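PDB 2Z73: rhodopsin from Todarodes pacificus, which captures light with a bound 11-cis retinal, whose isomerization to the all-trans form drives G-protein signalling that activates phospholipase C in squid vision. Local coordinates for residues I73-S84 with K305-Y315. Residues are numbered along the deposited sequence; the frame is centred on the assembly and turned at random.
Sequences IINLAFSDFTFS and KASAIHNPMIY. With RET (retinal), chain D; PLM (palmitic acid), chain E; BOG (octyl beta-D-glucopyranoside), chain C.
With CG trans to its own carbonyl carbon (chi1 -64°), the Asp-80 carboxylate leans over the backbone at Ala-308, and Asn-311, turned the same way about its first torsion (chi1 -57°), brings its amide up to meet it. Asp-80 OD1 lies 3.2 Å from Asn-311 ND2, but the angle is too poor for a hydrogen bond; the carboxylate and amide planes stand 61° apart. These residues belong to the NPxxY motif (Asn-311 to Tyr-315) and its conserved aspartate partner in rhodopsin-like receptors. Leu-76 crosses the same amide, its CD1 3.2 Å from Asn-311 ND2. The small Ala-308 lets the backbones approach to 4.6 Å between CA atoms of Asp-80 and Ala-308, and its CB rests 3.8 Å from Phe-83 CD2. Replacing Asp-80 with an alanine would probably cost Ser-122 OG one of its hydrogen-bond partners and open a gap beside the Asn-311 amide. Water bridges flank this centre: one gives a proton to Ile-73 O and reaches Tyr-315 OH in the ring plane, while another donates to both Ser-84 OG and Lys-305 O. Ser-84 OG itself donates to Asp-80 O (2.8 Å). Beside that second water, Phe-83 has CB of Lys-305 in plane at its ring edge; NZ of this lysine is covalently bonded to retinal C15 and hydrogen-bonds Tyr-111 OH. The contact joins transmembrane helices 2 and 7 deep in the bundle: helix 104-138 supplies Ser-122 to Asp-80 OD2, helix 31-61 sends Asn-52 to Ala-308 O, and helix 246-286 packs against Asn-311 through Ile-266 and Gln-269.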
ATOM      1  N   ILE A  73       2.900  -8.795  -4.957  1.00 48.00           N
ATOM      2  CA  ILE A  73       3.743  -7.611  -5.117  1.00 51.34           C
ATOM      3  C   ILE A  73       3.320  -6.832  -6.358  1.00 51.60           C
ATOM      4  O   ILE A  73       3.222  -5.604  -6.339  1.00 50.28           O
ATOM      5  CB  ILE A  73       5.247  -7.984  -5.259  1.00 54.82           C
ATOM      6  CG1 ILE A  73       5.841  -8.324  -3.890  1.00 56.97           C
ATOM      7  CG2 ILE A  73       6.029  -6.823  -5.871  1.00 55.71           C
ATOM      8  CD1 ILE A  73       7.309  -8.747  -3.942  1.00 57.24           C
ATOM      9  N   ILE A  74       3.067  -7.559  -7.438  1.00 49.33           N
ATOM     10  CA  ILE A  74       2.654  -6.927  -8.669  1.00 47.96           C
ATOM     11  C   ILE A  74       1.306  -6.254  -8.453  1.00 46.40           C
ATOM     12  O   ILE A  74       1.118  -5.086  -8.800  1.00 46.65           O
ATOM     13  CB  ILE A  74       2.587  -7.968  -9.824  1.00 49.04           C
ATOM     14  CG1 ILE A  74       4.015  -8.411 -10.184  1.00 49.58           C
ATOM     15  CG2 ILE A  74       1.904  -7.373 -11.059  1.00 46.66           C
ATOM     16  CD1 ILE A  74       4.094  -9.571 -11.143  1.00 46.80           C
ATOM     17  N   ASN A  75       0.373  -6.995  -7.864  1.00 45.66           N
ATOM     18  CA  ASN A  75      -0.963  -6.475  -7.597  1.00 44.23           C
ATOM     19  C   ASN A  75      -0.875  -5.180  -6.782  1.00 44.03           C
ATOM     20  O   ASN A  75      -1.604  -4.218  -7.047  1.00 40.89           O
ATOM     21  CB  ASN A  75      -1.798  -7.518  -6.845  1.00 43.83           C
ATOM     22  CG  ASN A  75      -3.221  -7.051  -6.606  1.00 47.79           C
ATOM     23  OD1 ASN A  75      -4.010  -6.924  -7.543  1.00 48.34           O
ATOM     24  ND2 ASN A  75      -3.554  -6.783  -5.352  1.00 52.84           N
ATOM     25  N   LEU A  76       0.023  -5.172  -5.796  1.00 42.58           N
ATOM     26  CA  LEU A  76       0.231  -4.008  -4.939  1.00 40.80           C
ATOM     27  C   LEU A  76       0.738  -2.831  -5.785  1.00 41.84           C
ATOM     28  O   LEU A  76       0.283  -1.696  -5.633  1.00 41.88           O
ATOM     29  CB  LEU A  76       1.273  -4.333  -3.870  1.00 41.84           C
ATOM     30  CG  LEU A  76       1.134  -3.751  -2.466  1.00 42.41           C
ATOM     31  CD1 LEU A  76       2.476  -3.861  -1.758  1.00 40.93           C
ATOM     32  CD2 LEU A  76       0.690  -2.296  -2.513  1.00 44.78           C
ATOM     33  N   ALA A  77       1.689  -3.108  -6.674  1.00 41.96           N
ATOM     34  CA  ALA A  77       2.252  -2.074  -7.526  1.00 41.12           C
ATOM     35  C   ALA A  77       1.214  -1.514  -8.494  1.00 42.02           C
ATOM     36  O   ALA A  77       1.233  -0.322  -8.795  1.00 43.48           O
ATOM     37  CB  ALA A  77       3.441  -2.617  -8.291  1.00 39.81           C
ATOM     38  N   PHE A  78       0.319  -2.365  -8.992  1.00 41.79           N
ATOM     39  CA  PHE A  78      -0.713  -1.900  -9.921  1.00 43.93           C
ATOM     40  C   PHE A  78      -1.616  -0.959  -9.130  1.00 45.62           C
ATOM     41  O   PHE A  78      -2.023   0.102  -9.614  1.00 46.20           O
ATOM     42  CB  PHE A  78      -1.552  -3.071 -10.444  1.00 45.88           C
ATOM     43  CG  PHE A  78      -2.635  -2.659 -11.403  1.00 48.45           C
ATOM     44  CD1 PHE A  78      -2.461  -2.795 -12.771  1.00 48.71           C
ATOM     45  CD2 PHE A  78      -3.813  -2.084 -10.936  1.00 49.59           C
ATOM     46  CE1 PHE A  78      -3.437  -2.362 -13.661  1.00 49.30           C
ATOM     47  CE2 PHE A  78      -4.797  -1.647 -11.825  1.00 49.24           C
ATOM     48  CZ  PHE A  78      -4.607  -1.785 -13.184  1.00 48.09           C
ATOM     49  N   SER A  79      -1.917  -1.375  -7.908  1.00 44.01           N
ATOM     50  CA  SER A  79      -2.741  -0.614  -7.006  1.00 42.04           C
ATOM     51  C   SER A  79      -2.132   0.760  -6.776  1.00 41.18           C
ATOM     52  O   SER A  79      -2.778   1.789  -6.978  1.00 40.72           O
ATOM     53  CB  SER A  79      -2.851  -1.353  -5.670  1.00 43.76           C
ATOM     54  OG  SER A  79      -3.676  -0.668  -4.751  1.00 47.91           O
ATOM     55  N   ASP A  80      -0.877   0.781  -6.356  1.00 43.10           N
ATOM     56  CA  ASP A  80      -0.186   2.034  -6.085  1.00 45.32           C
ATOM     57  C   ASP A  80       0.026   2.847  -7.351  1.00 46.54           C
ATOM     58  O   ASP A  80       0.025   4.090  -7.324  1.00 46.31           O
ATOM     59  CB  ASP A  80       1.135   1.745  -5.386  1.00 48.92           C
ATOM     60  CG  ASP A  80       0.932   1.121  -4.026  1.00 52.23           C
ATOM     61  OD1 ASP A  80       1.908   0.586  -3.450  1.00 54.88           O
ATOM     62  OD2 ASP A  80      -0.208   1.171  -3.533  1.00 50.93           O
ATOM     63  N   PHE A  81       0.199   2.159  -8.471  1.00 45.63           N
ATOM     64  CA  PHE A  81       0.378   2.856  -9.729  1.00 44.66           C
ATOM     65  C   PHE A  81      -0.867   3.701 -10.029  1.00 43.62           C
ATOM     66  O   PHE A  81      -0.771   4.909 -10.221  1.00 44.03           O
ATOM     67  CB  PHE A  81       0.578   1.871 -10.884  1.00 44.63           C
ATOM     68  CG  PHE A  81       0.698   2.549 -12.221  1.00 44.94           C
ATOM     69  CD1 PHE A  81       1.909   3.078 -12.637  1.00 40.57           C
ATOM     70  CD2 PHE A  81      -0.421   2.725 -13.030  1.00 42.89           C
ATOM     71  CE1 PHE A  81       2.001   3.773 -13.829  1.00 41.81           C
ATOM     72  CE2 PHE A  81      -0.339   3.419 -14.230  1.00 40.53           C
ATOM     73  CZ  PHE A  81       0.873   3.945 -14.631  1.00 39.98           C
ATOM     74  N   THR A  82      -2.021   3.034 -10.060  1.00 42.03           N
ATOM     75  CA  THR A  82      -3.299   3.669 -10.354  1.00 42.13           C
ATOM     76  C   THR A  82      -3.641   4.777  -9.364  1.00 41.65           C
ATOM     77  O   THR A  82      -4.234   5.784  -9.734  1.00 43.07           O
ATOM     78  CB  THR A  82      -4.471   2.640 -10.344  1.00 44.03           C
ATOM     79  OG1 THR A  82      -4.063   1.431 -10.989  1.00 40.98           O
ATOM     80  CG2 THR A  82      -5.686   3.200 -11.081  1.00 40.92           C
ATOM     81  N   PHE A  83      -3.288   4.582  -8.100  1.00 41.44           N
ATOM     82  CA  PHE A  83      -3.570   5.601  -7.089  1.00 41.19           C
ATOM     83  C   PHE A  83      -2.818   6.876  -7.466  1.00 38.54           C
ATOM     84  O   PHE A  83      -3.392   7.957  -7.572  1.00 39.02           O
ATOM     85  CB  PHE A  83      -3.084   5.137  -5.719  1.00 43.61           C
ATOM     86  CG  PHE A  83      -3.565   5.994  -4.590  1.00 40.78           C
ATOM     87  CD1 PHE A  83      -4.675   5.611  -3.844  1.00 40.97           C
ATOM     88  CD2 PHE A  83      -2.925   7.190  -4.284  1.00 39.35           C
ATOM     89  CE1 PHE A  83      -5.144   6.403  -2.808  1.00 40.32           C
ATOM     90  CE2 PHE A  83      -3.382   7.995  -3.251  1.00 39.23           C
ATOM     91  CZ  PHE A  83      -4.494   7.604  -2.508  1.00 41.65           C
ATOM     92  N   SER A  84      -1.516   6.726  -7.665  1.00 39.85           N
ATOM     93  CA  SER A  84      -0.661   7.842  -8.011  1.00 39.47           C
ATOM     94  C   SER A  84      -1.087   8.532  -9.307  1.00 39.56           C
ATOM     95  O   SER A  84      -1.035   9.764  -9.399  1.00 39.61           O
ATOM     96  CB  SER A  84       0.791   7.361  -8.124  1.00 38.86           C
ATOM     97  OG  SER A  84       1.166   6.619  -6.961  1.00 35.20           O
ATOM     98  N   LYS A 305      -1.813  10.344   0.558  1.00 45.57           N
ATOM     99  CA  LYS A 305      -1.716  10.108  -0.881  1.00 44.82           C
ATOM    100  C   LYS A 305      -0.324   9.662  -1.353  1.00 45.89           C
ATOM    101  O   LYS A 305      -0.205   8.860  -2.280  1.00 47.94           O
ATOM    102  CB  LYS A 305      -2.135  11.363  -1.651  1.00 40.04           C
ATOM    103  CG  LYS A 305      -3.600  11.721  -1.514  1.00 36.20           C
ATOM    104  CD  LYS A 305      -4.014  12.710  -2.587  1.00 33.05           C
ATOM    105  CE  LYS A 305      -5.372  13.328  -2.311  1.00 33.45           C
ATOM    106  NZ  LYS A 305      -6.510  12.474  -2.632  1.00 40.92           N
ATOM    107  N   ALA A 306       0.724  10.183  -0.719  1.00 45.04           N
ATOM    108  CA  ALA A 306       2.082   9.824  -1.101  1.00 42.98           C
ATOM    109  C   ALA A 306       2.401   8.381  -0.725  1.00 42.38           C
ATOM    110  O   ALA A 306       3.318   7.779  -1.270  1.00 43.83           O
ATOM    111  CB  ALA A 306       3.083  10.779  -0.450  1.00 40.02           C
ATOM    112  N   SER A 307       1.632   7.816   0.200  1.00 44.58           N
ATOM    113  CA  SER A 307       1.874   6.432   0.613  1.00 43.22           C
ATOM    114  C   SER A 307       2.082   5.517  -0.575  1.00 41.13           C
ATOM    115  O   SER A 307       2.943   4.664  -0.551  1.00 41.80           O
ATOM    116  CB  SER A 307       0.710   5.883   1.456  1.00 42.09           C
ATOM    117  OG  SER A 307       0.929   4.519   1.831  1.00 39.88           O
ATOM    118  N   ALA A 308       1.295   5.702  -1.623  1.00 45.53           N
ATOM    119  CA  ALA A 308       1.395   4.842  -2.795  1.00 47.89           C
ATOM    120  C   ALA A 308       2.690   4.965  -3.606  1.00 49.44           C
ATOM    121  O   ALA A 308       2.822   4.329  -4.651  1.00 53.34           O
ATOM    122  CB  ALA A 308       0.186   5.062  -3.708  1.00 44.17           C
ATOM    123  N   ILE A 309       3.643   5.764  -3.138  1.00 46.36           N
ATOM    124  CA  ILE A 309       4.893   5.921  -3.873  1.00 45.55           C
ATOM    125  C   ILE A 309       6.087   5.429  -3.068  1.00 47.93           C
ATOM    126  O   ILE A 309       7.232   5.726  -3.421  1.00 51.06           O
ATOM    127  CB  ILE A 309       5.201   7.388  -4.179  1.00 43.51           C
ATOM    128  CG1 ILE A 309       5.685   8.066  -2.891  1.00 43.35           C
ATOM    129  CG2 ILE A 309       3.969   8.070  -4.776  1.00 45.55           C
ATOM    130  CD1 ILE A 309       6.410   9.360  -3.087  1.00 43.32           C
ATOM    131  N   HIS A 310       5.845   4.679  -2.001  1.00 46.31           N
ATOM    132  CA  HIS A 310       6.953   4.254  -1.170  1.00 42.25           C
ATOM    133  C   HIS A 310       7.502   2.852  -1.340  1.00 41.01           C
ATOM    134  O   HIS A 310       8.709   2.672  -1.329  1.00 44.63           O
ATOM    135  CB  HIS A 310       6.606   4.503   0.295  1.00 41.21           C
ATOM    136  CG  HIS A 310       6.550   5.955   0.656  1.00 39.06           C
ATOM    137  ND1 HIS A 310       5.553   6.490   1.445  1.00 41.53           N
ATOM    138  CD2 HIS A 310       7.366   6.985   0.331  1.00 36.45           C
ATOM    139  CE1 HIS A 310       5.757   7.787   1.586  1.00 38.70           C
ATOM    140  NE2 HIS A 310       6.850   8.112   0.921  1.00 38.21           N
ATOM    141  N   ASN A 311       6.641   1.863  -1.505  1.00 41.83           N
ATOM    142  CA  ASN A 311       7.109   0.495  -1.640  1.00 44.33           C
ATOM    143  C   ASN A 311       8.243   0.322  -2.643  1.00 46.86           C
ATOM    144  O   ASN A 311       9.256  -0.285  -2.328  1.00 49.40           O
ATOM    145  CB  ASN A 311       5.944  -0.433  -2.003  1.00 49.04           C
ATOM    146  CG  ASN A 311       4.814  -0.364  -0.998  1.00 48.17           C
ATOM    147  OD1 ASN A 311       4.962   0.230   0.070  1.00 47.99           O
ATOM    148  ND2 ASN A 311       3.678  -0.967  -1.333  1.00 49.35           N
ATOM    149  N   PRO A 312       8.085   0.843  -3.870  1.00 48.65           N
ATOM    150  CA  PRO A 312       9.166   0.688  -4.844  1.00 47.60           C
ATOM    151  C   PRO A 312      10.526   1.150  -4.303  1.00 47.62           C
ATOM    152  O   PRO A 312      11.539   0.450  -4.455  1.00 45.76           O
ATOM    153  CB  PRO A 312       8.683   1.519  -6.026  1.00 47.54           C
ATOM    154  CG  PRO A 312       7.199   1.304  -5.967  1.00 47.96           C
ATOM    155  CD  PRO A 312       6.922   1.501  -4.490  1.00 48.04           C
ATOM    156  N   MET A 313      10.561   2.314  -3.668  1.00 46.70           N
ATOM    157  CA  MET A 313      11.817   2.796  -3.122  1.00 50.29           C
ATOM    158  C   MET A 313      12.280   1.888  -1.974  1.00 51.18           C
ATOM    159  O   MET A 313      13.473   1.628  -1.816  1.00 52.16           O
ATOM    160  CB  MET A 313      11.669   4.243  -2.648  1.00 52.20           C
ATOM    161  CG  MET A 313      11.129   5.168  -3.732  1.00 55.62           C
ATOM    162  SD  MET A 313      11.222   6.937  -3.367  1.00 61.04           S
ATOM    163  CE  MET A 313       9.680   7.207  -2.473  1.00 52.43           C
ATOM    164  N   ILE A 314      11.339   1.389  -1.179  1.00 53.20           N
ATOM    165  CA  ILE A 314      11.690   0.500  -0.079  1.00 55.18           C
ATOM    166  C   ILE A 314      12.345  -0.755  -0.664  1.00 57.62           C
ATOM    167  O   ILE A 314      13.410  -1.190  -0.201  1.00 59.58           O
ATOM    168  CB  ILE A 314      10.433   0.096   0.745  1.00 54.93           C
ATOM    169  CG1 ILE A 314       9.806   1.339   1.385  1.00 56.01           C
ATOM    170  CG2 ILE A 314      10.805  -0.878   1.844  1.00 53.03           C
ATOM    171  CD1 ILE A 314       8.486   1.066   2.100  1.00 55.94           C
ATOM    172  N   TYR A 315      11.710  -1.320  -1.690  1.00 56.68           N
ATOM    173  CA  TYR A 315      12.211  -2.513  -2.370  1.00 56.68           C
ATOM    174  C   TYR A 315      13.621  -2.300  -2.901  1.00 57.23           C
ATOM    175  O   TYR A 315      14.493  -3.149  -2.737  1.00 56.59           O
ATOM    176  CB  TYR A 315      11.328  -2.861  -3.566  1.00 58.17           C
ATOM    177  CG  TYR A 315       9.890  -3.220  -3.265  1.00 59.90           C
ATOM    178  CD1 TYR A 315       8.865  -2.818  -4.122  1.00 59.92           C
ATOM    179  CD2 TYR A 315       9.556  -4.023  -2.177  1.00 59.98           C
ATOM    180  CE1 TYR A 315       7.545  -3.203  -3.912  1.00 57.44           C
ATOM    181  CE2 TYR A 315       8.231  -4.419  -1.959  1.00 59.05           C
ATOM    182  CZ  TYR A 315       7.237  -4.004  -2.833  1.00 55.40           C
ATOM    183  OH  TYR A 315       5.943  -4.401  -2.630  1.00 51.90           O
TER
HETATM  184  C1  RET D1000      -9.624   5.071   5.958  1.00 54.64           C
HETATM  185  C2  RET D1000      -8.595   4.624   7.035  1.00 56.03           C
HETATM  186  C3  RET D1000      -7.170   4.433   6.543  1.00 59.21           C
HETATM  187  C4  RET D1000      -7.086   3.534   5.297  1.00 58.46           C
HETATM  188  C5  RET D1000      -8.097   3.921   4.216  1.00 58.59           C
HETATM  189  C6  RET D1000      -9.247   4.618   4.489  1.00 57.36           C
HETATM  190  C7  RET D1000     -10.238   5.011   3.403  1.00 56.24           C
HETATM  191  C8  RET D1000     -10.009   5.998   2.430  1.00 54.05           C
HETATM  192  C9  RET D1000     -10.805   6.453   1.282  1.00 52.16           C
HETATM  193  C10 RET D1000     -10.202   7.419   0.578  1.00 49.84           C
HETATM  194  C11 RET D1000     -10.590   8.097  -0.640  1.00 47.63           C
HETATM  195  C12 RET D1000      -9.915   9.084  -1.304  1.00 49.35           C
HETATM  196  C13 RET D1000      -8.677   9.909  -1.021  1.00 46.46           C
HETATM  197  C14 RET D1000      -8.205  10.780  -1.964  1.00 41.26           C
HETATM  198  C15 RET D1000      -7.024  11.627  -1.761  1.00 39.18           C
HETATM  199  C16 RET D1000     -11.008   4.547   6.342  1.00 52.61           C
HETATM  200  C17 RET D1000      -9.712   6.627   6.085  1.00 51.45           C
HETATM  201  C18 RET D1000      -7.623   3.431   2.873  1.00 58.95           C
HETATM  202  C19 RET D1000     -12.142   5.814   0.964  1.00 49.13           C
HETATM  203  C20 RET D1000      -8.008   9.711   0.358  1.00 45.59           C
HETATM  204  C1  PLM E1001       3.123  -8.096 -20.667  1.00 70.61           C
HETATM  205  O2  PLM E1001       3.679  -7.701 -21.684  1.00 68.14           O
HETATM  206  C2  PLM E1001       3.488  -7.456 -19.325  1.00 70.91           C
HETATM  207  C3  PLM E1001       2.308  -6.764 -18.629  1.00 70.14           C
HETATM  208  C4  PLM E1001       2.626  -5.296 -18.367  1.00 69.46           C
HETATM  209  C5  PLM E1001       1.618  -4.669 -17.446  1.00 68.77           C
HETATM  210  C6  PLM E1001       1.970  -3.218 -17.223  1.00 67.87           C
HETATM  211  C7  PLM E1001       0.752  -2.443 -16.772  1.00 67.50           C
HETATM  212  C8  PLM E1001       1.062  -0.955 -16.543  1.00 67.42           C
HETATM  213  C9  PLM E1001      -0.001  -0.272 -15.680  1.00 67.60           C
HETATM  214  CA  PLM E1001      -1.087   0.381 -16.504  1.00 67.48           C
HETATM  215  CB  PLM E1001      -2.377   0.458 -15.712  1.00 66.79           C
HETATM  216  CC  PLM E1001      -3.348   1.446 -16.328  1.00 65.53           C
HETATM  217  CD  PLM E1001      -4.634   1.508 -15.530  1.00 62.41           C
HETATM  218  CE  PLM E1001      -5.042   2.942 -15.295  1.00 63.97           C
HETATM  219  CF  PLM E1001      -6.382   3.278 -15.925  1.00 63.33           C
HETATM  220  CG  PLM E1001      -6.769   4.731 -15.671  1.00 63.51           C
HETATM  221  C1  BOG C1005      10.523 -16.529  -2.837  1.00100.97           C
HETATM  222  O1  BOG C1005       9.803 -15.824  -1.920  1.00 93.99           O
HETATM  223  C2  BOG C1005      11.928 -16.171  -2.424  1.00103.78           C
HETATM  224  O2  BOG C1005      12.212 -14.722  -2.515  1.00105.33           O
HETATM  225  C3  BOG C1005      12.707 -16.942  -3.389  1.00105.97           C
HETATM  226  O3  BOG C1005      13.999 -16.635  -3.009  1.00105.83           O
HETATM  227  C4  BOG C1005      12.357 -18.481  -3.263  1.00106.64           C
HETATM  228  O4  BOG C1005      13.099 -19.226  -4.178  1.00107.27           O
HETATM  229  C5  BOG C1005      10.973 -18.774  -3.662  1.00106.27           C
HETATM  230  O5  BOG C1005      10.231 -18.008  -2.720  1.00103.92           O
HETATM  231  C6  BOG C1005      10.612 -20.314  -3.522  1.00107.22           C
HETATM  232  O6  BOG C1005       9.169 -20.537  -3.967  1.00106.49           O
HETATM  233  C1' BOG C1005       8.766 -15.354  -2.734  1.00 83.53           C
HETATM  234  C2' BOG C1005       7.818 -14.907  -1.738  1.00 77.28           C
HETATM  235  C3' BOG C1005       7.613 -13.483  -2.127  1.00 71.90           C
HETATM  236  C4' BOG C1005       7.487 -12.878  -0.847  1.00 67.89           C
HETATM  237  C5' BOG C1005       6.939 -11.532  -1.145  1.00 61.85           C
HETATM  238  C6' BOG C1005       7.449 -10.778  -0.043  1.00 59.91           C
HETATM  239  C7' BOG C1005       6.969  -9.424  -0.376  1.00 60.11           C
HETATM  240  C8' BOG C1005       7.949  -8.613   0.274  1.00 54.52           C
HETATM  241  O   HOH W   1       4.456  -3.533  -4.880  1.00 52.23           O
HETATM  242  O   HOH W   2       0.913   9.009  -4.818  1.00 41.91           O